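Local coordinates for protein STM4351 (Salmonella enterica, PDB 2Y7I) that binds arginine with high specificity in the periplasm as a family 3 solute-binding protein, probably delivering it to a membrane transporter, at residues G102-F107 with R153-F158; V137-D140 with N144-T147; D148-R153 with K169-Y174; G165-L168 with D173-I176. All blocks are in the same frame, centred on the assembly; numbering follows the deposited sequence.

Contact 1 of 4, residues G102-F107 with R153-F158; sequences GAYHTF and RLEGVF
Y104 sets its ring anti to its own carbonyl carbon, sending the phenol out toward E155, whose chain bends at chi2 (-57°), bringing the carboxylate back within reach of the hydroxyl. The hydroxyl donates to the acid: Y104 OH lies 2.6 Å from E155 OE1. The oxygen is reached on its anti side, with the donor 16° out of the carboxylate plane. OE1 lies at the edge of the phenol, near its plane, with the carboxylate turned steeply against the ring, and E155 CG touches the hydroxyl oxygen, 3.4 Å from Y104 OH. R100 adds a long, weak ion pair to the same oxygen.

At the other end, F107 points the edge of its ring at F158. F107 CZ comes within 3.9 Å of F158 CE1, the planes are 88° apart and the centroids 5.8 Å, an offset edge-to-face pair. V97 of strand 95-100 packs against both rings, and H123 adds another edge-to-face partner to F158. The loop that follows strand 95-100 is thereby held against the start of strand 156-160, which runs antiparallel beside strand 95-100 in the mixed sheet of one lobe of a periplasmic binding protein fold.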
loop_
_atom_site.group_PDB
_atom_site.type_symbol
_atom_site.label_atom_id
_atom_site.label_comp_id
_atom_site.label_asym_id
_atom_site.label_seq_id
_atom_site.Cartn_x
_atom_site.Cartn_y
_atom_site.Cartn_z
ATOM N N GLY A 102 -10.562 23.186 -25.313
ATOM C CA GLY A 102 -9.898 24.230 -26.105
ATOM C C GLY A 102 -10.230 25.663 -25.730
ATOM O O GLY A 102 -9.631 26.588 -26.269
ATOM N N ALA A 103 -11.166 25.868 -24.804
ATOM C CA ALA A 103 -11.632 27.225 -24.500
ATOM C C ALA A 103 -10.687 28.039 -23.606
ATOM O O ALA A 103 -10.663 29.280 -23.686
ATOM C CB ALA A 103 -13.057 27.201 -23.912
ATOM N N TYR A 104 -9.930 27.339 -22.759
ATOM C CA TYR A 104 -8.992 27.948 -21.805
ATOM C C TYR A 104 -7.756 27.051 -21.724
ATOM O O TYR A 104 -7.861 25.817 -21.832
ATOM C CB TYR A 104 -9.636 28.144 -20.404
ATOM C CG TYR A 104 -10.855 29.061 -20.437
ATOM C CD1 TYR A 104 -10.707 30.454 -20.442
ATOM C CD2 TYR A 104 -12.147 28.530 -20.520
ATOM C CE1 TYR A 104 -11.826 31.301 -20.516
ATOM C CE2 TYR A 104 -13.258 29.356 -20.585
ATOM C CZ TYR A 104 -13.088 30.741 -20.582
ATOM O OH TYR A 104 -14.184 31.568 -20.662
ATOM N N HIS A 105 -6.592 27.679 -21.553
ATOM C CA HIS A 105 -5.337 26.952 -21.363
ATOM C C HIS A 105 -4.761 27.196 -19.970
ATOM O O HIS A 105 -4.171 26.302 -19.366
ATOM C CB HIS A 105 -4.299 27.384 -22.409
ATOM C CG HIS A 105 -4.578 26.882 -23.791
ATOM N ND1 HIS A 105 -3.862 25.858 -24.370
ATOM C CD2 HIS A 105 -5.489 27.273 -24.716
ATOM C CE1 HIS A 105 -4.322 25.632 -25.588
ATOM N NE2 HIS A 105 -5.308 26.478 -25.824
ATOM N N THR A 106 -4.920 28.420 -19.473
ATOM C CA THR A 106 -4.250 28.833 -18.238
ATOM C C THR A 106 -5.201 29.540 -17.293
ATOM O O THR A 106 -6.277 30.025 -17.698
ATOM C CB THR A 106 -3.074 29.817 -18.513
ATOM O OG1 THR A 106 -3.598 31.066 -18.969
ATOM C CG2 THR A 106 -2.093 29.282 -19.546
ATOM N N PHE A 107 -4.788 29.636 -16.033
ATOM C CA PHE A 107 -5.513 30.449 -15.054
ATOM C C PHE A 107 -5.666 31.907 -15.493
ATOM O O PHE A 107 -6.730 32.505 -15.292
ATOM C CB PHE A 107 -4.857 30.363 -13.676
ATOM C CG PHE A 107 -5.147 29.066 -12.948
ATOM C CD1 PHE A 107 -6.440 28.772 -12.509
ATOM C CD2 PHE A 107 -4.130 28.150 -12.701
ATOM C CE1 PHE A 107 -6.714 27.580 -11.846
ATOM C CE2 PHE A 107 -4.392 26.948 -12.038
ATOM C CZ PHE A 107 -5.693 26.664 -11.607
ATOM N N ARG A 153 -23.398 28.277 -16.846
ATOM C CA ARG A 153 -23.387 29.183 -15.705
ATOM C C ARG A 153 -21.978 29.360 -15.145
ATOM O O ARG A 153 -21.712 30.283 -14.363
ATOM C CB ARG A 153 -24.348 28.700 -14.626
ATOM C CG ARG A 153 -25.763 29.175 -14.856
ATOM C CD ARG A 153 -26.658 28.818 -13.686
ATOM N NE ARG A 153 -27.525 29.939 -13.311
ATOM C CZ ARG A 153 -27.319 30.722 -12.253
ATOM N NH1 ARG A 153 -26.274 30.508 -11.453
ATOM N NH2 ARG A 153 -28.163 31.713 -11.983
ATOM N N LEU A 154 -21.083 28.461 -15.547
ATOM C CA LEU A 154 -19.687 28.521 -15.147
ATOM C C LEU A 154 -18.820 28.327 -16.365
ATOM O O LEU A 154 -19.256 27.715 -17.343
ATOM C CB LEU A 154 -19.358 27.405 -14.148
ATOM C CG LEU A 154 -20.141 27.298 -12.840
ATOM C CD1 LEU A 154 -19.792 25.971 -12.169
ATOM C CD2 LEU A 154 -19.830 28.474 -11.921
ATOM N N GLU A 155 -17.593 28.836 -16.302
ATOM C CA GLU A 155 -16.604 28.556 -17.341
ATOM C C GLU A 155 -15.721 27.356 -17.022
ATOM O O GLU A 155 -15.149 26.746 -17.925
ATOM C CB GLU A 155 -15.753 29.791 -17.649
ATOM C CG GLU A 155 -16.542 30.880 -18.366
ATOM C CD GLU A 155 -17.163 30.375 -19.661
ATOM O OE1 GLU A 155 -16.430 30.267 -20.663
ATOM O OE2 GLU A 155 -18.382 30.086 -19.680
ATOM N N GLY A 156 -15.613 27.021 -15.741
ATOM C CA GLY A 156 -14.830 25.863 -15.336
ATOM C C GLY A 156 -15.290 25.275 -14.018
ATOM O O GLY A 156 -16.107 25.859 -13.311
ATOM N N VAL A 157 -14.769 24.094 -13.718
ATOM C CA VAL A 157 -14.957 23.441 -12.422
ATOM C C VAL A 157 -13.568 22.963 -12.018
ATOM O O VAL A 157 -12.854 22.398 -12.835
ATOM C CB VAL A 157 -15.988 22.280 -12.479
ATOM C CG1 VAL A 157 -15.955 21.452 -11.165
ATOM C CG2 VAL A 157 -17.425 22.826 -12.695
ATOM N N PHE A 158 -13.188 23.238 -10.771
ATOM C CA PHE A 158 -11.818 23.046 -10.275
ATOM C C PHE A 158 -11.853 21.996 -9.165
ATOM O O PHE A 158 -12.593 22.155 -8.191
ATOM C CB PHE A 158 -11.318 24.406 -9.762
ATOM C CG PHE A 158 -9.911 24.421 -9.230
ATOM C CD1 PHE A 158 -8.839 23.944 -9.985
ATOM C CD2 PHE A 158 -9.654 25.003 -7.991
ATOM C CE1 PHE A 158 -7.523 24.000 -9.487
ATOM C CE2 PHE A 158 -8.345 25.076 -7.479
ATOM C CZ PHE A 158 -7.280 24.569 -8.229
#

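Contact 2 of 4, residues V137-D140 with N144-T147. With ZN (zinc ion), chain D.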
loop_
_atom_site.group_PDB
_atom_site.type_symbol
_atom_site.label_atom_id
_atom_site.label_comp_id
_atom_site.label_asym_id
_atom_site.label_seq_id
_atom_site.Cartn_x
_atom_site.Cartn_y
_atom_site.Cartn_z
ATOM N N VAL A 137 -16.994 30.052 -7.353
ATOM C CA VAL A 137 -18.403 29.864 -7.063
ATOM C C VAL A 137 -18.483 28.580 -6.262
ATOM O O VAL A 137 -18.105 27.517 -6.751
ATOM C CB VAL A 137 -19.255 29.772 -8.357
ATOM C CG1 VAL A 137 -20.752 29.659 -8.021
ATOM C CG2 VAL A 137 -18.996 30.980 -9.257
ATOM N N ALA A 138 -18.964 28.698 -5.026
ATOM C CA ALA A 138 -18.949 27.600 -4.065
ATOM C C ALA A 138 -20.226 26.768 -4.166
ATOM O O ALA A 138 -21.330 27.319 -4.279
ATOM C CB ALA A 138 -18.797 28.155 -2.647
ATOM N N TYR A 139 -20.048 25.453 -4.101
ATOM C CA TYR A 139 -21.129 24.470 -4.151
ATOM C C TYR A 139 -20.921 23.470 -3.027
ATOM O O TYR A 139 -19.783 23.169 -2.681
ATOM C CB TYR A 139 -21.070 23.700 -5.481
ATOM C CG TYR A 139 -21.397 24.547 -6.688
ATOM C CD1 TYR A 139 -20.400 25.258 -7.359
ATOM C CD2 TYR A 139 -22.708 24.646 -7.151
ATOM C CE1 TYR A 139 -20.704 26.055 -8.462
ATOM C CE2 TYR A 139 -23.026 25.432 -8.273
ATOM C CZ TYR A 139 -22.018 26.138 -8.912
ATOM O OH TYR A 139 -22.344 26.911 -9.999
ATOM N N ASP A 140 -22.006 22.933 -2.468
ATOM C CA ASP A 140 -21.865 21.781 -1.569
ATOM C C ASP A 140 -21.879 20.425 -2.283
ATOM O O ASP A 140 -22.046 19.373 -1.653
ATOM C CB ASP A 140 -22.882 21.833 -0.419
ATOM C CG ASP A 140 -22.405 22.707 0.717
ATOM O OD1 ASP A 140 -21.450 23.479 0.491
ATOM O OD2 ASP A 140 -22.956 22.642 1.831
ATOM N N ASN A 144 -23.645 19.497 -8.640
ATOM C CA ASN A 144 -24.301 20.755 -9.005
ATOM C C ASN A 144 -23.376 21.675 -9.804
ATOM O O ASN A 144 -23.826 22.422 -10.672
ATOM C CB ASN A 144 -24.774 21.479 -7.751
ATOM C CG ASN A 144 -25.768 20.658 -6.950
ATOM O OD1 ASN A 144 -25.523 20.332 -5.796
ATOM N ND2 ASN A 144 -26.889 20.317 -7.568
ATOM N N ALA A 145 -22.090 21.631 -9.470
ATOM C CA ALA A 145 -21.056 22.407 -10.169
ATOM C C ALA A 145 -20.979 21.980 -11.637
ATOM O O ALA A 145 -21.042 22.820 -12.545
ATOM C CB ALA A 145 -19.703 22.239 -9.479
ATOM N N PHE A 146 -20.877 20.672 -11.868
ATOM C CA PHE A 146 -20.867 20.127 -13.241
ATOM C C PHE A 146 -22.122 20.486 -14.037
ATOM O O PHE A 146 -22.036 20.870 -15.210
ATOM C CB PHE A 146 -20.660 18.609 -13.225
ATOM C CG PHE A 146 -19.273 18.187 -12.822
ATOM C CD1 PHE A 146 -18.153 18.768 -13.417
ATOM C CD2 PHE A 146 -19.083 17.209 -11.852
ATOM C CE1 PHE A 146 -16.872 18.385 -13.052
ATOM C CE2 PHE A 146 -17.803 16.817 -11.474
ATOM C CZ PHE A 146 -16.692 17.407 -12.074
ATOM N N THR A 147 -23.286 20.382 -13.399
ATOM C CA THR A 147 -24.534 20.793 -14.030
ATOM C C THR A 147 -24.460 22.248 -14.485
ATOM O O THR A 147 -24.849 22.583 -15.608
ATOM C CB THR A 147 -25.741 20.588 -13.080
ATOM O OG1 THR A 147 -25.810 19.208 -12.707
ATOM C CG2 THR A 147 -27.049 20.986 -13.755
HETATM ZN ZN ZN D . -22.246 23.677 3.190
HETATM O O HOH W 1 -24.476 22.919 -4.086
#
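N144 is the first residue of the helical segment to reach Y139, and it does so with its aliphatic part: N144 CB sits 3.8 Å from Y139 CD2, oblique to the ring. With chi1 near -60° the amide extends past the end of the strand, where its oxygen accepts from a water. That water lies 3.3 Å from N144 OD1 and in turn accepts from the backbone, 3.0 Å from D140 N, so a single solvent molecule joins the helix to the peptide just past the strand. D140 itself turns away from the helix and gives OD2 to a zinc ion, 1.9 Å from the metal; D55 supplies a second ligand, and N119 holds the other carboxylate oxygen of D140.

A145 comes next and sits over one face of the tyrosine ring. Its CA is 3.8 Å from the centroid of the Y139 ring and only 1° off the normal, a CH-pi contact over the middle of the face, while A145 CB is 3.8 Å from Y139 CD1. The helix backbone itself thus rests on the ring, through the CA of A145. This is the turn from strand 135-139, an outermost strand of the lobe's mixed sheet, into helix 142-150, part of a beta-alpha-beta unit that goes on into strand 156-160. The phenol's polar end is bound one turn further along, to D148.

F146 faces away from the strand, resting against V157.

Contact 3 of 4, residues D148-R153 with K169-Y174; sequences DLKNNR and KNNPDY
The ring of Y174 is approached obliquely by two neighbours on helix 142-150, L149 and K150, while N171 O lies at its edge, in the ring plane. L149 and the tyrosine run past one another in opposite directions, with L149 CG 3.9 Å from Y174 CE2 and the CD2 methyl close by. K150 crosses the phenol at about a right angle: its CA lies 3.5 Å from Y174 OH, and its CG follows at 3.8 Å from the same oxygen. The ring belongs to the end of a type I beta turn, N171 to Y174, closed by the backbone bond in which Y174 N lies 3.0 Å from N171 O; this turn carries the chain from helix 161-168 into strand 174-176.

On the other segment, helix 142-150 finishes in a Schellman motif. N152, at positive phi, is the C-prime residue, and the backbone bonds run from R153 N to D148 O and from N152 N to L149 O. This helix end and the turn meet away from the arginine and zinc sites, with V98 of strand 95-100 touching both L149 and Y174.

The K150 side chain carries on past the phenol to N171. It bends at chi3 (-87°), which brings the ammonium round to the amide, a group whose ND2 is already held by W167 O. The bond is made 18° out of the carbonyl plane: K150 NZ lies 2.9 Å from N171 OD1, at a C=O...N angle of 131°.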
loop_
_atom_site.group_PDB
_atom_site.type_symbol
_atom_site.label_atom_id
_atom_site.label_comp_id
_atom_site.label_asym_id
_atom_site.label_seq_id
_atom_site.Cartn_x
_atom_site.Cartn_y
_atom_site.Cartn_z
ATOM N N ASP A 148 -23.960 23.106 -13.602
ATOM C CA ASP A 148 -23.824 24.528 -13.903
ATOM C C ASP A 148 -22.785 24.821 -14.975
ATOM O O ASP A 148 -22.927 25.783 -15.730
ATOM C CB ASP A 148 -23.523 25.314 -12.632
ATOM C CG ASP A 148 -24.788 25.685 -11.865
ATOM O OD1 ASP A 148 -25.879 25.167 -12.196
ATOM O OD2 ASP A 148 -24.696 26.507 -10.932
ATOM N N LEU A 149 -21.739 24.001 -15.043
ATOM C CA LEU A 149 -20.773 24.096 -16.138
ATOM C C LEU A 149 -21.439 23.779 -17.480
ATOM O O LEU A 149 -21.275 24.506 -18.457
ATOM C CB LEU A 149 -19.581 23.158 -15.893
ATOM C CG LEU A 149 -18.504 23.032 -16.981
ATOM C CD1 LEU A 149 -17.773 24.353 -17.244
ATOM C CD2 LEU A 149 -17.514 21.941 -16.643
ATOM N N LYS A 150 -22.211 22.700 -17.508
ATOM C CA LYS A 150 -22.854 22.247 -18.730
ATOM C C LYS A 150 -23.936 23.194 -19.246
ATOM O O LYS A 150 -24.150 23.291 -20.457
ATOM C CB LYS A 150 -23.392 20.832 -18.551
ATOM C CG LYS A 150 -22.274 19.787 -18.542
ATOM C CD LYS A 150 -22.753 18.418 -18.954
ATOM C CE LYS A 150 -23.299 17.635 -17.776
ATOM N NZ LYS A 150 -23.210 16.154 -18.043
ATOM N N ASN A 151 -24.582 23.893 -18.311
ATOM C CA ASN A 151 -25.608 24.898 -18.607
ATOM C C ASN A 151 -25.029 26.297 -18.849
ATOM O O ASN A 151 -25.774 27.272 -18.922
ATOM C CB ASN A 151 -26.637 24.952 -17.471
ATOM C CG ASN A 151 -27.629 23.795 -17.517
ATOM O OD1 ASN A 151 -28.129 23.343 -16.485
ATOM N ND2 ASN A 151 -27.915 23.311 -18.719
ATOM N N ASN A 152 -23.703 26.380 -18.966
ATOM C CA ASN A 152 -22.974 27.651 -19.162
ATOM C C ASN A 152 -23.053 28.704 -18.053
ATOM O O ASN A 152 -22.800 29.889 -18.290
ATOM C CB ASN A 152 -23.287 28.282 -20.535
ATOM C CG ASN A 152 -22.305 27.858 -21.597
ATOM O OD1 ASN A 152 -22.619 27.022 -22.444
ATOM N ND2 ASN A 152 -21.093 28.414 -21.548
ATOM N N ARG A 153 -23.398 28.277 -16.846
ATOM C CA ARG A 153 -23.387 29.183 -15.705
ATOM C C ARG A 153 -21.978 29.360 -15.145
ATOM O O ARG A 153 -21.712 30.283 -14.363
ATOM C CB ARG A 153 -24.348 28.700 -14.626
ATOM C CG ARG A 153 -25.763 29.175 -14.856
ATOM C CD ARG A 153 -26.658 28.818 -13.686
ATOM N NE ARG A 153 -27.525 29.939 -13.311
ATOM C CZ ARG A 153 -27.319 30.722 -12.253
ATOM N NH1 ARG A 153 -26.274 30.508 -11.453
ATOM N NH2 ARG A 153 -28.163 31.713 -11.983
ATOM N N LYS A 169 -15.074 11.206 -18.702
ATOM C CA LYS A 169 -15.406 9.989 -19.439
ATOM C C LYS A 169 -16.762 10.096 -20.148
ATOM O O LYS A 169 -16.935 9.553 -21.242
ATOM C CB LYS A 169 -15.320 8.755 -18.528
ATOM C CG LYS A 169 -13.876 8.307 -18.252
ATOM C CD LYS A 169 -13.774 7.232 -17.173
ATOM C CE LYS A 169 -12.446 6.484 -17.291
ATOM N NZ LYS A 169 -11.986 5.888 -15.995
ATOM N N ASN A 170 -17.701 10.829 -19.545
ATOM C CA ASN A 170 -19.041 10.994 -20.137
ATOM C C ASN A 170 -19.320 12.393 -20.683
ATOM O O ASN A 170 -20.470 12.732 -20.984
ATOM C CB ASN A 170 -20.122 10.602 -19.129
ATOM C CG ASN A 170 -19.970 9.184 -18.652
ATOM O OD1 ASN A 170 -19.570 8.945 -17.512
ATOM N ND2 ASN A 170 -20.258 8.234 -19.520
ATOM N N ASN A 171 -18.266 13.194 -20.827
ATOM C CA ASN A 171 -18.405 14.566 -21.308
ATOM C C ASN A 171 -17.269 15.001 -22.242
ATOM O O ASN A 171 -16.505 15.911 -21.900
ATOM C CB ASN A 171 -18.534 15.522 -20.111
ATOM C CG ASN A 171 -19.764 15.220 -19.264
ATOM O OD1 ASN A 171 -20.879 15.625 -19.598
ATOM N ND2 ASN A 171 -19.568 14.465 -18.194
ATOM N N PRO A 172 -17.164 14.366 -23.429
ATOM C CA PRO A 172 -16.014 14.623 -24.305
ATOM C C PRO A 172 -15.969 16.032 -24.922
ATOM O O PRO A 172 -14.976 16.379 -25.555
ATOM C CB PRO A 172 -16.143 13.540 -25.384
ATOM C CG PRO A 172 -17.614 13.270 -25.466
ATOM C CD PRO A 172 -18.110 13.407 -24.038
ATOM N N ASP A 173 -17.008 16.843 -24.721
ATOM C CA ASP A 173 -16.955 18.244 -25.165
ATOM C C ASP A 173 -16.059 19.095 -24.260
ATOM O O ASP A 173 -15.752 20.244 -24.578
ATOM C CB ASP A 173 -18.353 18.860 -25.234
ATOM C CG ASP A 173 -19.164 18.338 -26.396
ATOM O OD1 ASP A 173 -18.623 17.561 -27.220
ATOM O OD2 ASP A 173 -20.354 18.720 -26.492
ATOM N N TYR A 174 -15.659 18.518 -23.132
ATOM C CA TYR A 174 -14.890 19.208 -22.108
ATOM C C TYR A 174 -13.491 18.603 -22.036
ATOM O O TYR A 174 -13.258 17.544 -22.614
ATOM C CB TYR A 174 -15.641 19.121 -20.766
ATOM C CG TYR A 174 -16.990 19.803 -20.887
ATOM C CD1 TYR A 174 -18.085 19.131 -21.436
ATOM C CD2 TYR A 174 -17.147 21.137 -20.525
ATOM C CE1 TYR A 174 -19.319 19.767 -21.584
ATOM C CE2 TYR A 174 -18.369 21.781 -20.669
ATOM C CZ TYR A 174 -19.444 21.095 -21.203
ATOM O OH TYR A 174 -20.651 21.742 -21.351
#

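Contact 4 of 4, residues G165-L168 with D173-I176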
loop_
_atom_site.group_PDB
_atom_site.type_symbol
_atom_site.label_atom_id
_atom_site.label_comp_id
_atom_site.label_asym_id
_atom_site.label_seq_id
_atom_site.Cartn_x
_atom_site.Cartn_y
_atom_site.Cartn_z
ATOM N N GLY A 165 -11.239 13.781 -14.113
ATOM C CA GLY A 165 -10.967 12.767 -15.133
ATOM C C GLY A 165 -12.119 11.798 -15.273
ATOM O O GLY A 165 -12.537 11.457 -16.391
ATOM N N LYS A 166 -12.653 11.357 -14.134
ATOM C CA LYS A 166 -13.789 10.438 -14.140
ATOM C C LYS A 166 -15.020 11.062 -14.814
ATOM O O LYS A 166 -15.655 10.437 -15.661
ATOM C CB LYS A 166 -14.094 9.962 -12.711
ATOM C CG LYS A 166 -15.352 9.132 -12.561
ATOM C CD LYS A 166 -15.083 7.649 -12.802
ATOM C CE LYS A 166 -16.054 6.787 -11.992
ATOM N NZ LYS A 166 -17.392 6.708 -12.650
ATOM N N TRP A 167 -15.340 12.299 -14.445
ATOM C CA TRP A 167 -16.484 13.015 -15.019
ATOM C C TRP A 167 -16.332 13.144 -16.530
ATOM O O TRP A 167 -17.315 13.024 -17.280
ATOM C CB TRP A 167 -16.619 14.403 -14.366
ATOM C CG TRP A 167 -17.810 15.198 -14.869
ATOM C CD1 TRP A 167 -19.122 15.046 -14.500
ATOM C CD2 TRP A 167 -17.788 16.242 -15.851
ATOM N NE1 TRP A 167 -19.914 15.932 -15.189
ATOM C CE2 TRP A 167 -19.120 16.688 -16.015
ATOM C CE3 TRP A 167 -16.766 16.853 -16.599
ATOM C CZ2 TRP A 167 -19.465 17.712 -16.908
ATOM C CZ3 TRP A 167 -17.107 17.880 -17.484
ATOM C CH2 TRP A 167 -18.451 18.297 -17.629
ATOM N N LEU A 168 -15.092 13.365 -16.975
ATOM C CA LEU A 168 -14.797 13.586 -18.393
ATOM C C LEU A 168 -15.119 12.401 -19.278
ATOM O O LEU A 168 -15.402 12.568 -20.464
ATOM C CB LEU A 168 -13.332 13.973 -18.589
ATOM C CG LEU A 168 -13.012 15.446 -18.354
ATOM C CD1 LEU A 168 -11.533 15.684 -18.562
ATOM C CD2 LEU A 168 -13.846 16.338 -19.293
ATOM N N ASP A 173 -17.008 16.843 -24.721
ATOM C CA ASP A 173 -16.955 18.244 -25.165
ATOM C C ASP A 173 -16.059 19.095 -24.260
ATOM O O ASP A 173 -15.752 20.244 -24.578
ATOM C CB ASP A 173 -18.353 18.860 -25.234
ATOM C CG ASP A 173 -19.164 18.338 -26.396
ATOM O OD1 ASP A 173 -18.623 17.561 -27.220
ATOM O OD2 ASP A 173 -20.354 18.720 -26.492
ATOM N N TYR A 174 -15.659 18.518 -23.132
ATOM C CA TYR A 174 -14.890 19.208 -22.108
ATOM C C TYR A 174 -13.491 18.603 -22.036
ATOM O O TYR A 174 -13.258 17.544 -22.614
ATOM C CB TYR A 174 -15.641 19.121 -20.766
ATOM C CG TYR A 174 -16.990 19.803 -20.887
ATOM C CD1 TYR A 174 -18.085 19.131 -21.436
ATOM C CD2 TYR A 174 -17.147 21.137 -20.525
ATOM C CE1 TYR A 174 -19.319 19.767 -21.584
ATOM C CE2 TYR A 174 -18.369 21.781 -20.669
ATOM C CZ TYR A 174 -19.444 21.095 -21.203
ATOM O OH TYR A 174 -20.651 21.742 -21.351
ATOM N N ALA A 175 -12.563 19.279 -21.357
ATOM C CA ALA A 175 -11.187 18.779 -21.230
ATOM C C ALA A 175 -10.517 19.377 -20.014
ATOM O O ALA A 175 -10.863 20.479 -19.580
ATOM C CB ALA A 175 -10.355 19.086 -22.485
ATOM N N ILE A 176 -9.551 18.637 -19.472
ATOM C CA ILE A 176 -8.693 19.144 -18.424
ATOM C C ILE A 176 -7.850 20.277 -19.023
ATOM O O ILE A 176 -7.220 20.115 -20.081
ATOM C CB ILE A 176 -7.777 18.035 -17.831
ATOM C CG1 ILE A 176 -8.590 17.051 -16.974
ATOM C CG2 ILE A 176 -6.646 18.661 -16.979
ATOM C CD1 ILE A 176 -7.803 15.770 -16.563
#
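W167 turns the edge of its six-membered ring to one face of Y174. The centroids are 5.3 Å apart and the planes 64° apart, an edge-to-face pair in which W167 CH2 stands above the tyrosine ring, offset toward its rim. The neighbouring edge carbon meets the base of the side chain, W167 CZ3 lying 3.8 Å from Y174 CB. Beside the indole, L168 divides its two methyls along the strand: L168 CD2 is 3.6 Å from Y174 CB and equally close to that residue's carbonyl carbon, and L168 CD1 reaches 3.6 Å from I176 CG1. The leucine thus lies over the backbone between the two strand residues, with A175 N under it and the methyl of A175 pointing away.

These contacts fold helix 161-168 back onto strand 174-176, an outermost strand of the mixed sheet, antiparallel to strand 95-100, so that the last turn of the helix covers the sheet's edge. With chi1 at -178°, anti to its own amide nitrogen, W167 carries the indole out from the helix to Y174, and its position is fixed from further out. F146 of helix 142-150 stacks on it, and L149 and K150 of that helix touch it too. V98 packs against both W167 and L168 from the next strand in. I176 also rests on V161 and I164, earlier on the same helix, while the strand's backbone is tied to strand 95-100 by a bond between A175 and T99.

Overall arrangement
All four contacts belong to one lobe, built around the mixed sheet ordered 135-139, 114-118, 156-160, 95-100, 174-176. Contacts 3 and 4 are nearest, with centres about 8 Å apart, and share D173 and Y174; contacts 2 and 4 are farthest, about 16 Å. Contact 2 is nested within the chain loop closed by contact 1, whereas contacts 1 and 3 interleave and share R153. Helix 142-150 serves contacts 2 and 3, joined where Y139 OH meets D148 OD2 at 2.6 Å. L154 and V157 tie contact 1 to contact 2, and F146 on W167 ties contact 2 to contact 4. Within this lobe the F158 and Y139 side chains lie about 9 and 10 Å from bound arginine.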